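Local coordinates for ulvan Lyase-PL25 (Pseudoalteromonas sp. PLSV, PDB 5UAM), which cleaves ulvan, the sulfated cell-wall polysaccharide of green seaweeds, as a beta-propeller lyase of polysaccharide lyase family 25, at residues D97-T103 with I114-H119; N275-L281 with E292-A296; K403-K408 with Y442-G448. All coordinates share one frame; numbering follows the deposited sequence. Where two conformers were deposited one is given.

In the fold
The three contacts lie far apart in a beta-propeller and follow one another along the chain without interlocking. Contact 1 is the one at the active site: it stacks the proton donor His99 on the substrate-binding His119, next to Tyr164, the proton acceptor, and both histidines hold a phosphate ion. Contact 2, on the other side of the chain's centre, has its own centre about 31 Å from that of contact 1 and closes a turn onto the end of a short helix. Contact 3, centred about 25 Å from contact 1 and about 37 Å from contact 2, joins strand 400-408, at one edge of a four-stranded sheet, to strand 439-444 of another. Contacts 2 and 3 lie away from the catalytic and zinc sites.

Contact 1. Residues D97-T103 with I114-H119; sequences DNHGKPT and IFYGGH. With PO4 (phosphate ion), chain E.
Asp97 and His119 are joined by a nearly straight hydrogen bond, His119 ND1 to Asp97 OD2 at 2.7 Å, which uses the syn lone pair of OD2 and lies in the imidazole plane although the carboxylate stands 83° to the ring. His135 also bonds to OD2. The other carboxylate oxygen, OD1, takes the backbone N of His99 in an Asx turn, while ND1 of His99 donates to the carbonyl O of Asp97. One aspartate thus sets the position of both histidines. Their rings lie face to face, centroids 3.5 Å apart and planes at 11°, with CE1 of His119 over the centre of the His99 ring. His119 reaches this place with CG anti to its backbone N (chi1 -164°). At their far edges the two NE2 atoms grip different oxygens of one phosphate, His99 NE2 to O3 at 2.5 Å and His119 NE2 to O4 at 2.6 Å; Arg180, His184 and Tyr222 also bond to it.

Beyond the histidines the backbones draw close. Gly100 O accepts from Gly117 N, and at Gly100 a side chain would run into Gly117 CA. Thr103 and Phe115 then form an antiparallel hydrogen-bonded pair, beside which a water donates to Lys101 O, Phe115 O and Thr103 OG1; the hydroxyl's main partner is the backbone O of Asn165. Pro102 CB rests on Ile114 CG2 at 3.7 Å, the apolar end of the contact.

With His99 the proton donor and His119 a substrate-binding residue, the stack places two imidazole N-H groups side by side facing one anion. The phosphate probably occupies part of the site where the acidic, sulfated ulvan chain would bind.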
loop_
_atom_site.group_PDB
_atom_site.type_symbol
_atom_site.label_atom_id
_atom_site.label_comp_id
_atom_site.label_asym_id
_atom_site.label_seq_id
_atom_site.Cartn_x
_atom_site.Cartn_y
_atom_site.Cartn_z
ATOM N N ASP A 97 -3.593 7.106 14.044
ATOM C CA ASP A 97 -2.307 6.524 13.691
ATOM C C ASP A 97 -2.252 6.130 12.220
ATOM O O ASP A 97 -1.298 6.488 11.521
ATOM C CB ASP A 97 -2.029 5.315 14.589
ATOM C CG ASP A 97 -0.727 4.628 14.247
ATOM O OD1 ASP A 97 -0.630 4.049 13.151
ATOM O OD2 ASP A 97 0.193 4.674 15.095
ATOM N N ASN A 98 -3.272 5.417 11.743
ATOM C CA ASN A 98 -3.518 5.067 10.348
ATOM C C ASN A 98 -2.689 3.906 9.839
ATOM O O ASN A 98 -2.975 3.408 8.745
ATOM C CB ASN A 98 -3.340 6.247 9.379
ATOM C CG ASN A 98 -4.178 7.427 9.737
ATOM O OD1 ASN A 98 -5.379 7.294 9.986
ATOM N ND2 ASN A 98 -3.560 8.588 9.803
ATOM N N HIS A 99 -1.691 3.428 10.569
ATOM C CA HIS A 99 -0.802 2.428 9.991
ATOM C C HIS A 99 -1.376 1.022 9.998
ATOM O O HIS A 99 -0.774 0.115 9.388
ATOM C CB HIS A 99 0.525 2.417 10.723
ATOM C CG HIS A 99 1.391 3.588 10.425
ATOM N ND1 HIS A 99 1.067 4.874 10.806
ATOM C CD2 HIS A 99 2.573 3.673 9.772
ATOM C CE1 HIS A 99 2.021 5.699 10.410
ATOM N NE2 HIS A 99 2.955 4.994 9.791
ATOM N N GLY A 100 -2.514 0.831 10.641
ATOM C CA GLY A 100 -3.155 -0.457 10.720
ATOM C C GLY A 100 -4.435 -0.565 9.924
ATOM O O GLY A 100 -5.222 -1.485 10.155
ATOM N N LYS A 101 -4.654 0.355 8.985
ATOM C CA LYS A 101 -5.775 0.212 8.068
ATOM C C LYS A 101 -5.657 -1.142 7.364
ATOM O O LYS A 101 -4.554 -1.687 7.245
ATOM C CB LYS A 101 -5.806 1.378 7.075
ATOM C CG LYS A 101 -4.665 1.346 6.073
ATOM C CD LYS A 101 -4.703 2.514 5.097
ATOM C CE LYS A 101 -4.214 3.836 5.655
ATOM N NZ LYS A 101 -2.747 3.800 5.978
ATOM N N PRO A 102 -6.771 -1.726 6.920
ATOM C CA PRO A 102 -6.777 -3.154 6.584
ATOM C C PRO A 102 -6.223 -3.490 5.206
ATOM O O PRO A 102 -6.313 -2.724 4.244
ATOM C CB PRO A 102 -8.264 -3.524 6.639
ATOM C CG PRO A 102 -8.958 -2.230 6.330
ATOM C CD PRO A 102 -8.140 -1.179 6.993
ATOM N N THR A 103 -5.714 -4.721 5.136
ATOM C CA THR A 103 -5.289 -5.410 3.929
ATOM C C THR A 103 -6.084 -6.705 3.841
ATOM O O THR A 103 -6.236 -7.410 4.846
ATOM C CB THR A 103 -3.805 -5.725 4.049
ATOM O OG1 THR A 103 -3.116 -4.473 4.073
ATOM C CG2 THR A 103 -3.322 -6.579 2.919
ATOM N N ILE A 114 -8.435 -10.500 6.851
ATOM C CA ILE A 114 -8.153 -9.086 7.036
ATOM C C ILE A 114 -6.945 -8.981 7.965
ATOM O O ILE A 114 -6.966 -9.497 9.084
ATOM C CB ILE A 114 -9.370 -8.324 7.594
ATOM C CG1 ILE A 114 -10.499 -8.294 6.552
ATOM C CG2 ILE A 114 -8.982 -6.914 8.033
ATOM C CD1 ILE A 114 -10.260 -7.391 5.387
ATOM N N PHE A 115 -5.877 -8.356 7.485
ATOM C CA PHE A 115 -4.695 -8.060 8.284
ATOM C C PHE A 115 -4.743 -6.575 8.628
ATOM O O PHE A 115 -5.046 -5.756 7.762
ATOM C CB PHE A 115 -3.440 -8.398 7.469
ATOM C CG PHE A 115 -3.417 -9.816 6.985
ATOM C CD1 PHE A 115 -2.920 -10.837 7.775
ATOM C CD2 PHE A 115 -3.910 -10.133 5.746
ATOM C CE1 PHE A 115 -2.894 -12.147 7.326
ATOM C CE2 PHE A 115 -3.893 -11.446 5.289
ATOM C CZ PHE A 115 -3.387 -12.446 6.082
ATOM N N TYR A 116 -4.504 -6.232 9.887
ATOM C CA TYR A 116 -4.797 -4.871 10.322
ATOM C C TYR A 116 -4.163 -4.604 11.682
ATOM O O TYR A 116 -3.671 -5.511 12.355
ATOM C CB TYR A 116 -6.314 -4.682 10.438
ATOM C CG TYR A 116 -6.921 -5.411 11.622
ATOM C CD1 TYR A 116 -7.175 -6.779 11.581
ATOM C CD2 TYR A 116 -7.206 -4.742 12.805
ATOM C CE1 TYR A 116 -7.707 -7.441 12.677
ATOM C CE2 TYR A 116 -7.727 -5.398 13.900
ATOM C CZ TYR A 116 -7.968 -6.745 13.837
ATOM O OH TYR A 116 -8.490 -7.390 14.941
ATOM N N GLY A 117 -4.193 -3.345 12.095
ATOM C CA GLY A 117 -4.000 -2.987 13.480
ATOM C C GLY A 117 -2.577 -2.687 13.921
ATOM O O GLY A 117 -2.400 -2.155 15.017
ATOM N N GLY A 118 -1.560 -3.024 13.140
ATOM C CA GLY A 118 -0.189 -2.949 13.624
ATOM C C GLY A 118 0.518 -1.646 13.296
ATOM O O GLY A 118 0.446 -1.147 12.176
ATOM N N HIS A 119 1.253 -1.128 14.284
ATOM C CA HIS A 119 2.269 -0.120 14.026
ATOM C C HIS A 119 3.548 -0.491 14.749
ATOM O O HIS A 119 4.207 0.338 15.388
ATOM C CB HIS A 119 1.798 1.292 14.344
ATOM C CG HIS A 119 2.651 2.361 13.739
ATOM N ND1 HIS A 119 2.377 3.698 13.915
ATOM C CD2 HIS A 119 3.739 2.301 12.930
ATOM C CE1 HIS A 119 3.274 4.421 13.265
ATOM N NE2 HIS A 119 4.104 3.598 12.650
HETATM P P PO4 E . 6.473 5.086 9.972
HETATM O O1 PO4 E . 7.247 6.197 10.654
HETATM O O2 PO4 E . 7.318 4.410 8.971
HETATM O O3 PO4 E . 5.310 5.771 9.295
HETATM O O4 PO4 E . 6.040 4.093 11.045
HETATM O O HOH W 1 -2.876 -3.664 6.781
#

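Contact 2. Residues N275-L281 with E292-A296; sequences NVEGEKL and EKTMA. With EDO (1,2-ethanediol), chain L.
The carboxamide of Asn275 reaches across to the last turn of helix 287-293, where ND2 donates to the carbonyl O of Lys293 at 2.8 Å. Its second N-H goes to Glu279 OE1, met from above the carboxylate plane, and both acceptors lie close to the amide plane. On the other side of the amide, OD1 receives Glu277 N and Glu279 N from opposite faces, the first closing an Asx turn. Four bonds therefore fix the rotation of the group; chi1 of 74°, with CG between the backbone N and carbonyl carbon, lets the amide reach Lys293 O while its oxygen stays over its own turn. An alanine here would lose all four, and would probably leave Lys293 O without this donor and the 275-278 turn less firmly held.

Close packing is confined to the inner side. Leu281 spreads its two methyls over consecutive residues, CD1 on Thr294 CG2 at 3.7 Å and CD2 on Lys293 CB at 3.9 Å. Thr294 OG1 is hydrogen-bonded to Tyr237 OH and Ala290 O.

The outer side is looser and consists of one salt bridge, Lys293 NZ to Glu279 OE2 at 3.0 Å. The lysine chain bends at chi2 (-65°) and crosses the extended glutamate at about a right angle. The carboxylate is shared between the ammonium on OE2 and the Asn275 amide on OE1.

The contact fastens the turn between strands 273-274 and 280-281 to the junction of helix 287-293 with strand 295-297. Strand 258-267 pairs with both 273-274 and 295-297; Leu281 touches its Met264 and Thr294 its Tyr262.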
loop_
_atom_site.group_PDB
_atom_site.type_symbol
_atom_site.label_atom_id
_atom_site.label_comp_id
_atom_site.label_asym_id
_atom_site.label_seq_id
_atom_site.Cartn_x
_atom_site.Cartn_y
_atom_site.Cartn_z
ATOM N N ASN A 275 17.731 -9.746 -9.126
ATOM C CA ASN A 275 17.524 -8.415 -9.661
ATOM C C ASN A 275 16.891 -8.529 -11.040
ATOM O O ASN A 275 16.549 -9.621 -11.497
ATOM C CB ASN A 275 18.818 -7.600 -9.633
ATOM C CG ASN A 275 19.816 -8.011 -10.695
ATOM O OD1 ASN A 275 19.612 -8.961 -11.462
ATOM N ND2 ASN A 275 20.909 -7.264 -10.761
ATOM N N VAL A 276 16.676 -7.378 -11.692
ATOM C CA VAL A 276 15.971 -7.345 -12.970
ATOM C C VAL A 276 16.705 -8.110 -14.052
ATOM O O VAL A 276 16.097 -8.522 -15.052
ATOM C CB VAL A 276 15.686 -5.873 -13.370
ATOM C CG1 VAL A 276 16.992 -5.145 -13.719
ATOM C CG2 VAL A 276 14.702 -5.809 -14.519
ATOM N N GLU A 277 18.005 -8.315 -13.891
ATOM C CA GLU A 277 18.792 -9.057 -14.862
ATOM C C GLU A 277 18.923 -10.527 -14.501
ATOM O O GLU A 277 19.681 -11.253 -15.153
ATOM C CB GLU A 277 20.174 -8.421 -15.001
ATOM C CG GLU A 277 20.086 -7.043 -15.603
ATOM C CD GLU A 277 21.405 -6.538 -16.167
ATOM O OE1 GLU A 277 21.436 -6.186 -17.367
ATOM O OE2 GLU A 277 22.403 -6.497 -15.417
ATOM N N GLY A 278 18.201 -10.976 -13.477
ATOM C CA GLY A 278 18.228 -12.369 -13.104
ATOM C C GLY A 278 19.354 -12.765 -12.185
ATOM O O GLY A 278 19.469 -13.953 -11.855
ATOM N N GLU A 279 20.210 -11.835 -11.779
ATOM C CA GLU A 279 21.295 -12.198 -10.879
ATOM C C GLU A 279 20.729 -12.479 -9.491
ATOM O O GLU A 279 19.931 -11.691 -8.964
ATOM C CB GLU A 279 22.318 -11.074 -10.788
ATOM C CG GLU A 279 22.890 -10.600 -12.104
ATOM C CD GLU A 279 23.751 -9.370 -11.901
ATOM O OE1 GLU A 279 23.332 -8.254 -12.321
ATOM O OE2 GLU A 279 24.817 -9.528 -11.258
ATOM N N LYS A 280 21.164 -13.586 -8.895
ATOM C CA LYS A 280 20.600 -14.027 -7.631
ATOM C C LYS A 280 21.208 -13.253 -6.472
ATOM O O LYS A 280 22.394 -12.907 -6.471
ATOM C CB LYS A 280 20.788 -15.539 -7.472
ATOM C CG LYS A 280 19.872 -16.310 -8.424
ATOM C CD LYS A 280 20.093 -17.815 -8.371
ATOM C CE LYS A 280 19.178 -18.511 -9.372
ATOM N NZ LYS A 280 19.488 -19.963 -9.528
ATOM N N LEU A 281 20.373 -13.001 -5.467
ATOM C CA LEU A 281 20.731 -12.188 -4.315
ATOM C C LEU A 281 20.693 -13.031 -3.048
ATOM O O LEU A 281 19.784 -13.845 -2.862
ATOM C CB LEU A 281 19.721 -11.056 -4.152
ATOM C CG LEU A 281 19.515 -10.170 -5.388
ATOM C CD1 LEU A 281 18.290 -9.298 -5.244
ATOM C CD2 LEU A 281 20.755 -9.320 -5.642
ATOM N N GLU A 292 24.455 -1.885 -5.431
ATOM C CA GLU A 292 25.222 -2.537 -6.481
ATOM C C GLU A 292 24.337 -3.263 -7.488
ATOM O O GLU A 292 24.664 -3.283 -8.682
ATOM C CB GLU A 292 26.199 -3.526 -5.835
ATOM C CG GLU A 292 27.026 -4.378 -6.811
ATOM C CD GLU A 292 28.146 -3.602 -7.475
ATOM O OE1 GLU A 292 28.406 -2.450 -7.058
ATOM O OE2 GLU A 292 28.766 -4.158 -8.410
ATOM N N LYS A 293 23.225 -3.859 -7.039
ATOM C CA LYS A 293 22.512 -4.853 -7.840
ATOM C C LYS A 293 21.049 -4.549 -8.114
ATOM O O LYS A 293 20.527 -5.025 -9.133
ATOM C CB LYS A 293 22.564 -6.232 -7.164
ATOM C CG LYS A 293 23.949 -6.830 -7.029
ATOM C CD LYS A 293 24.570 -7.132 -8.381
ATOM C CE LYS A 293 25.943 -7.752 -8.239
ATOM N NZ LYS A 293 26.595 -7.870 -9.579
ATOM N N THR A 294 20.359 -3.794 -7.261
ATOM C CA THR A 294 18.919 -3.623 -7.424
ATOM C C THR A 294 18.469 -2.179 -7.613
ATOM O O THR A 294 17.270 -1.944 -7.796
ATOM C CB THR A 294 18.149 -4.208 -6.231
ATOM O OG1 THR A 294 18.480 -3.480 -5.037
ATOM C CG2 THR A 294 18.475 -5.674 -6.049
ATOM N N MET A 295 19.362 -1.200 -7.555
ATOM C CA MET A 295 18.954 0.183 -7.797
ATOM C C MET A 295 18.256 0.301 -9.142
ATOM O O MET A 295 18.748 -0.191 -10.163
ATOM C CB MET A 295 20.184 1.090 -7.789
ATOM C CG MET A 295 19.893 2.553 -8.058
ATOM S SD MET A 295 18.991 3.317 -6.718
ATOM C CE MET A 295 20.266 3.421 -5.442
ATOM N N ALA A 296 17.114 0.979 -9.143
ATOM C CA ALA A 296 16.382 1.268 -10.367
ATOM C C ALA A 296 16.464 2.723 -10.780
ATOM O O ALA A 296 16.664 3.004 -11.961
ATOM C CB ALA A 296 14.910 0.884 -10.207
HETATM C C1 EDO L . 22.096 -1.071 -10.096
HETATM O O1 EDO L . 21.319 -0.373 -11.098
HETATM C C2 EDO L . 23.493 -0.480 -9.994
HETATM O O2 EDO L . 23.409 0.829 -9.425
#

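Contact 3. Residues K403-K408 with Y442-G448; sequences KTVLRK and YLVGEEG
Lys403 and Glu447 form the one direct polar bond across this contact, a salt bridge from NZ to OE1 of 3.1 Å on the syn side of the carboxylate. The lysine turns at its last torsion (chi4 98°) to bring the ammonium there, and its CD and CE pack against OE2. Two waters make the remaining polar links. One donates to both Thr404 O and Glu447 O, joining two carbonyls that cannot bond each other; the second donates to Tyr442 OH at 2.8 Å and accepts from Lys408 NZ. That hydroxyl is also bonded to Glu432. Glu446 spends its carboxylate away from the contact, on Arg374 and Gln427. Gly448 CA makes a CA-H...O contact of 3.4 Å with Val405 O.

Between these polar ends the packing is apolar. In the conformer given, Val405 CG1 packs on Val444. Leu406 lays CD2 over one face of the Tyr442 ring, 4.0 Å from its centroid, in a CH-pi contact.

Strand segments 403-408 and 442-444 run antiparallel at 169°, but their axes stay 8.4 Å apart, so side chains and water bridge two separate sheets, consistent with packing between blades of the beta-propeller. Val405 and Leu406 form a classic beta bulge opposite Leu387 of strand 384-392, while Tyr442 pairs with Val430 of strand 428-433; Phe413 of strand 412-415 packs on Leu406 and Lys408.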
loop_
_atom_site.group_PDB
_atom_site.type_symbol
_atom_site.label_atom_id
_atom_site.label_comp_id
_atom_site.label_asym_id
_atom_site.label_seq_id
_atom_site.Cartn_x
_atom_site.Cartn_y
_atom_site.Cartn_z
ATOM N N LYS A 403 -10.113 11.142 -18.455
ATOM C CA LYS A 403 -11.344 11.366 -17.715
ATOM C C LYS A 403 -11.070 11.592 -16.231
ATOM O O LYS A 403 -10.213 10.942 -15.626
ATOM C CB LYS A 403 -12.293 10.176 -17.881
ATOM C CG LYS A 403 -12.745 9.907 -19.311
ATOM C CD LYS A 403 -14.046 9.101 -19.328
ATOM C CE LYS A 403 -14.466 8.689 -20.738
ATOM N NZ LYS A 403 -14.046 7.291 -21.057
ATOM N N THR A 404 -11.826 12.512 -15.644
ATOM C CA THR A 404 -11.915 12.641 -14.197
ATOM C C THR A 404 -13.011 11.712 -13.683
ATOM O O THR A 404 -14.140 11.745 -14.170
ATOM C CB THR A 404 -12.219 14.091 -13.802
ATOM O OG1 THR A 404 -11.099 14.929 -14.143
ATOM C CG2 THR A 404 -12.481 14.209 -12.305
ATOM N N VAL A 405 -12.668 10.890 -12.688
ATOM C CA VAL A 405 -13.575 9.892 -12.145
ATOM C C VAL A 405 -14.263 10.400 -10.879
ATOM O O VAL A 405 -15.376 9.981 -10.552
ATOM C CB VAL A 405 -12.759 8.616 -11.856
ATOM C CG1 VAL A 405 -13.596 7.562 -11.212
ATOM C CG2 VAL A 405 -12.139 8.084 -13.150
ATOM N N LEU A 406 -13.596 11.282 -10.144
ATOM C CA LEU A 406 -14.181 11.842 -8.933
ATOM C C LEU A 406 -13.512 13.174 -8.647
ATOM O O LEU A 406 -12.295 13.300 -8.794
ATOM C CB LEU A 406 -13.993 10.889 -7.732
ATOM C CG LEU A 406 -14.930 11.114 -6.557
ATOM C CD1 LEU A 406 -16.345 10.755 -6.913
ATOM C CD2 LEU A 406 -14.465 10.298 -5.364
ATOM N N ARG A 407 -14.312 14.176 -8.279
ATOM C CA ARG A 407 -13.761 15.476 -7.941
ATOM C C ARG A 407 -14.620 16.057 -6.835
ATOM O O ARG A 407 -15.846 16.045 -6.951
ATOM C CB ARG A 407 -13.771 16.396 -9.166
ATOM C CG ARG A 407 -13.029 17.688 -8.934
ATOM C CD ARG A 407 -12.918 18.541 -10.199
ATOM N NE ARG A 407 -12.218 19.786 -9.890
ATOM C CZ ARG A 407 -11.152 20.251 -10.529
ATOM N NH1 ARG A 407 -10.614 21.391 -10.119
ATOM N NH2 ARG A 407 -10.635 19.614 -11.578
ATOM N N LYS A 408 -13.986 16.504 -5.752
ATOM C CA LYS A 408 -14.739 17.056 -4.624
ATOM C C LYS A 408 -14.110 18.355 -4.142
ATOM O O LYS A 408 -12.923 18.408 -3.828
ATOM C CB LYS A 408 -14.825 16.051 -3.474
ATOM C CG LYS A 408 -15.496 14.735 -3.849
ATOM C CD LYS A 408 -16.985 14.913 -3.988
ATOM C CE LYS A 408 -17.644 13.616 -4.374
ATOM N NZ LYS A 408 -19.109 13.801 -4.560
ATOM N N TYR A 442 -15.699 5.803 -1.365
ATOM C CA TYR A 442 -16.181 5.632 -2.722
ATOM C C TYR A 442 -15.450 4.493 -3.411
ATOM O O TYR A 442 -14.236 4.354 -3.279
ATOM C CB TYR A 442 -15.966 6.882 -3.561
ATOM C CG TYR A 442 -16.618 8.154 -3.035
ATOM C CD1 TYR A 442 -16.124 8.803 -1.915
ATOM C CD2 TYR A 442 -17.727 8.703 -3.669
ATOM C CE1 TYR A 442 -16.712 9.987 -1.449
ATOM C CE2 TYR A 442 -18.315 9.887 -3.210
ATOM C CZ TYR A 442 -17.811 10.509 -2.088
ATOM O OH TYR A 442 -18.407 11.667 -1.632
ATOM N N LEU A 443 -16.186 3.730 -4.206
ATOM C CA LEU A 443 -15.613 2.728 -5.105
ATOM C C LEU A 443 -15.784 3.264 -6.518
ATOM O O LEU A 443 -16.913 3.526 -6.953
ATOM C CB LEU A 443 -16.348 1.399 -4.933
ATOM C CG LEU A 443 -16.004 0.254 -5.889
ATOM C CD1 LEU A 443 -14.533 -0.102 -5.758
ATOM C CD2 LEU A 443 -16.898 -0.949 -5.637
ATOM N N VAL A 444 -14.680 3.454 -7.239
ATOM C CA VAL A 444 -14.724 4.101 -8.542
ATOM C C VAL A 444 -14.198 3.181 -9.630
ATOM O O VAL A 444 -13.351 2.311 -9.394
ATOM C CB VAL A 444 -13.989 5.455 -8.608
ATOM C CG1 VAL A 444 -14.569 6.417 -7.593
ATOM C CG2 VAL A 444 -12.489 5.283 -8.409
ATOM N N GLY A 445 -14.700 3.411 -10.839
ATOM C CA GLY A 445 -14.238 2.703 -12.022
ATOM C C GLY A 445 -13.733 3.602 -13.132
ATOM O O GLY A 445 -13.089 4.634 -12.891
ATOM N N GLU A 446 -13.995 3.208 -14.378
ATOM C CA GLU A 446 -13.480 3.969 -15.509
ATOM C C GLU A 446 -14.070 5.362 -15.569
ATOM O O GLU A 446 -13.414 6.296 -16.059
ATOM C CB GLU A 446 -13.813 3.257 -16.825
ATOM C CG GLU A 446 -12.914 2.099 -17.150
ATOM C CD GLU A 446 -11.485 2.526 -17.451
ATOM O OE1 GLU A 446 -11.274 3.659 -17.931
ATOM O OE2 GLU A 446 -10.573 1.709 -17.218
ATOM N N GLU A 447 -15.315 5.513 -15.141
ATOM C CA GLU A 447 -16.065 6.740 -15.366
ATOM C C GLU A 447 -16.462 7.441 -14.083
ATOM O O GLU A 447 -16.552 8.676 -14.073
ATOM C CB GLU A 447 -17.363 6.451 -16.145
ATOM C CG GLU A 447 -17.214 5.545 -17.362
ATOM C CD GLU A 447 -16.564 6.236 -18.536
ATOM O OE1 GLU A 447 -15.942 5.534 -19.364
ATOM O OE2 GLU A 447 -16.675 7.476 -18.638
ATOM N N GLY A 448 -16.728 6.696 -13.021
ATOM C CA GLY A 448 -17.169 7.312 -11.791
ATOM C C GLY A 448 -17.482 6.287 -10.732
ATOM O O GLY A 448 -17.021 5.144 -10.773
HETATM O O HOH W 2 -15.747 10.340 -16.252
HETATM O O HOH W 3 -20.876 12.826 -2.233
#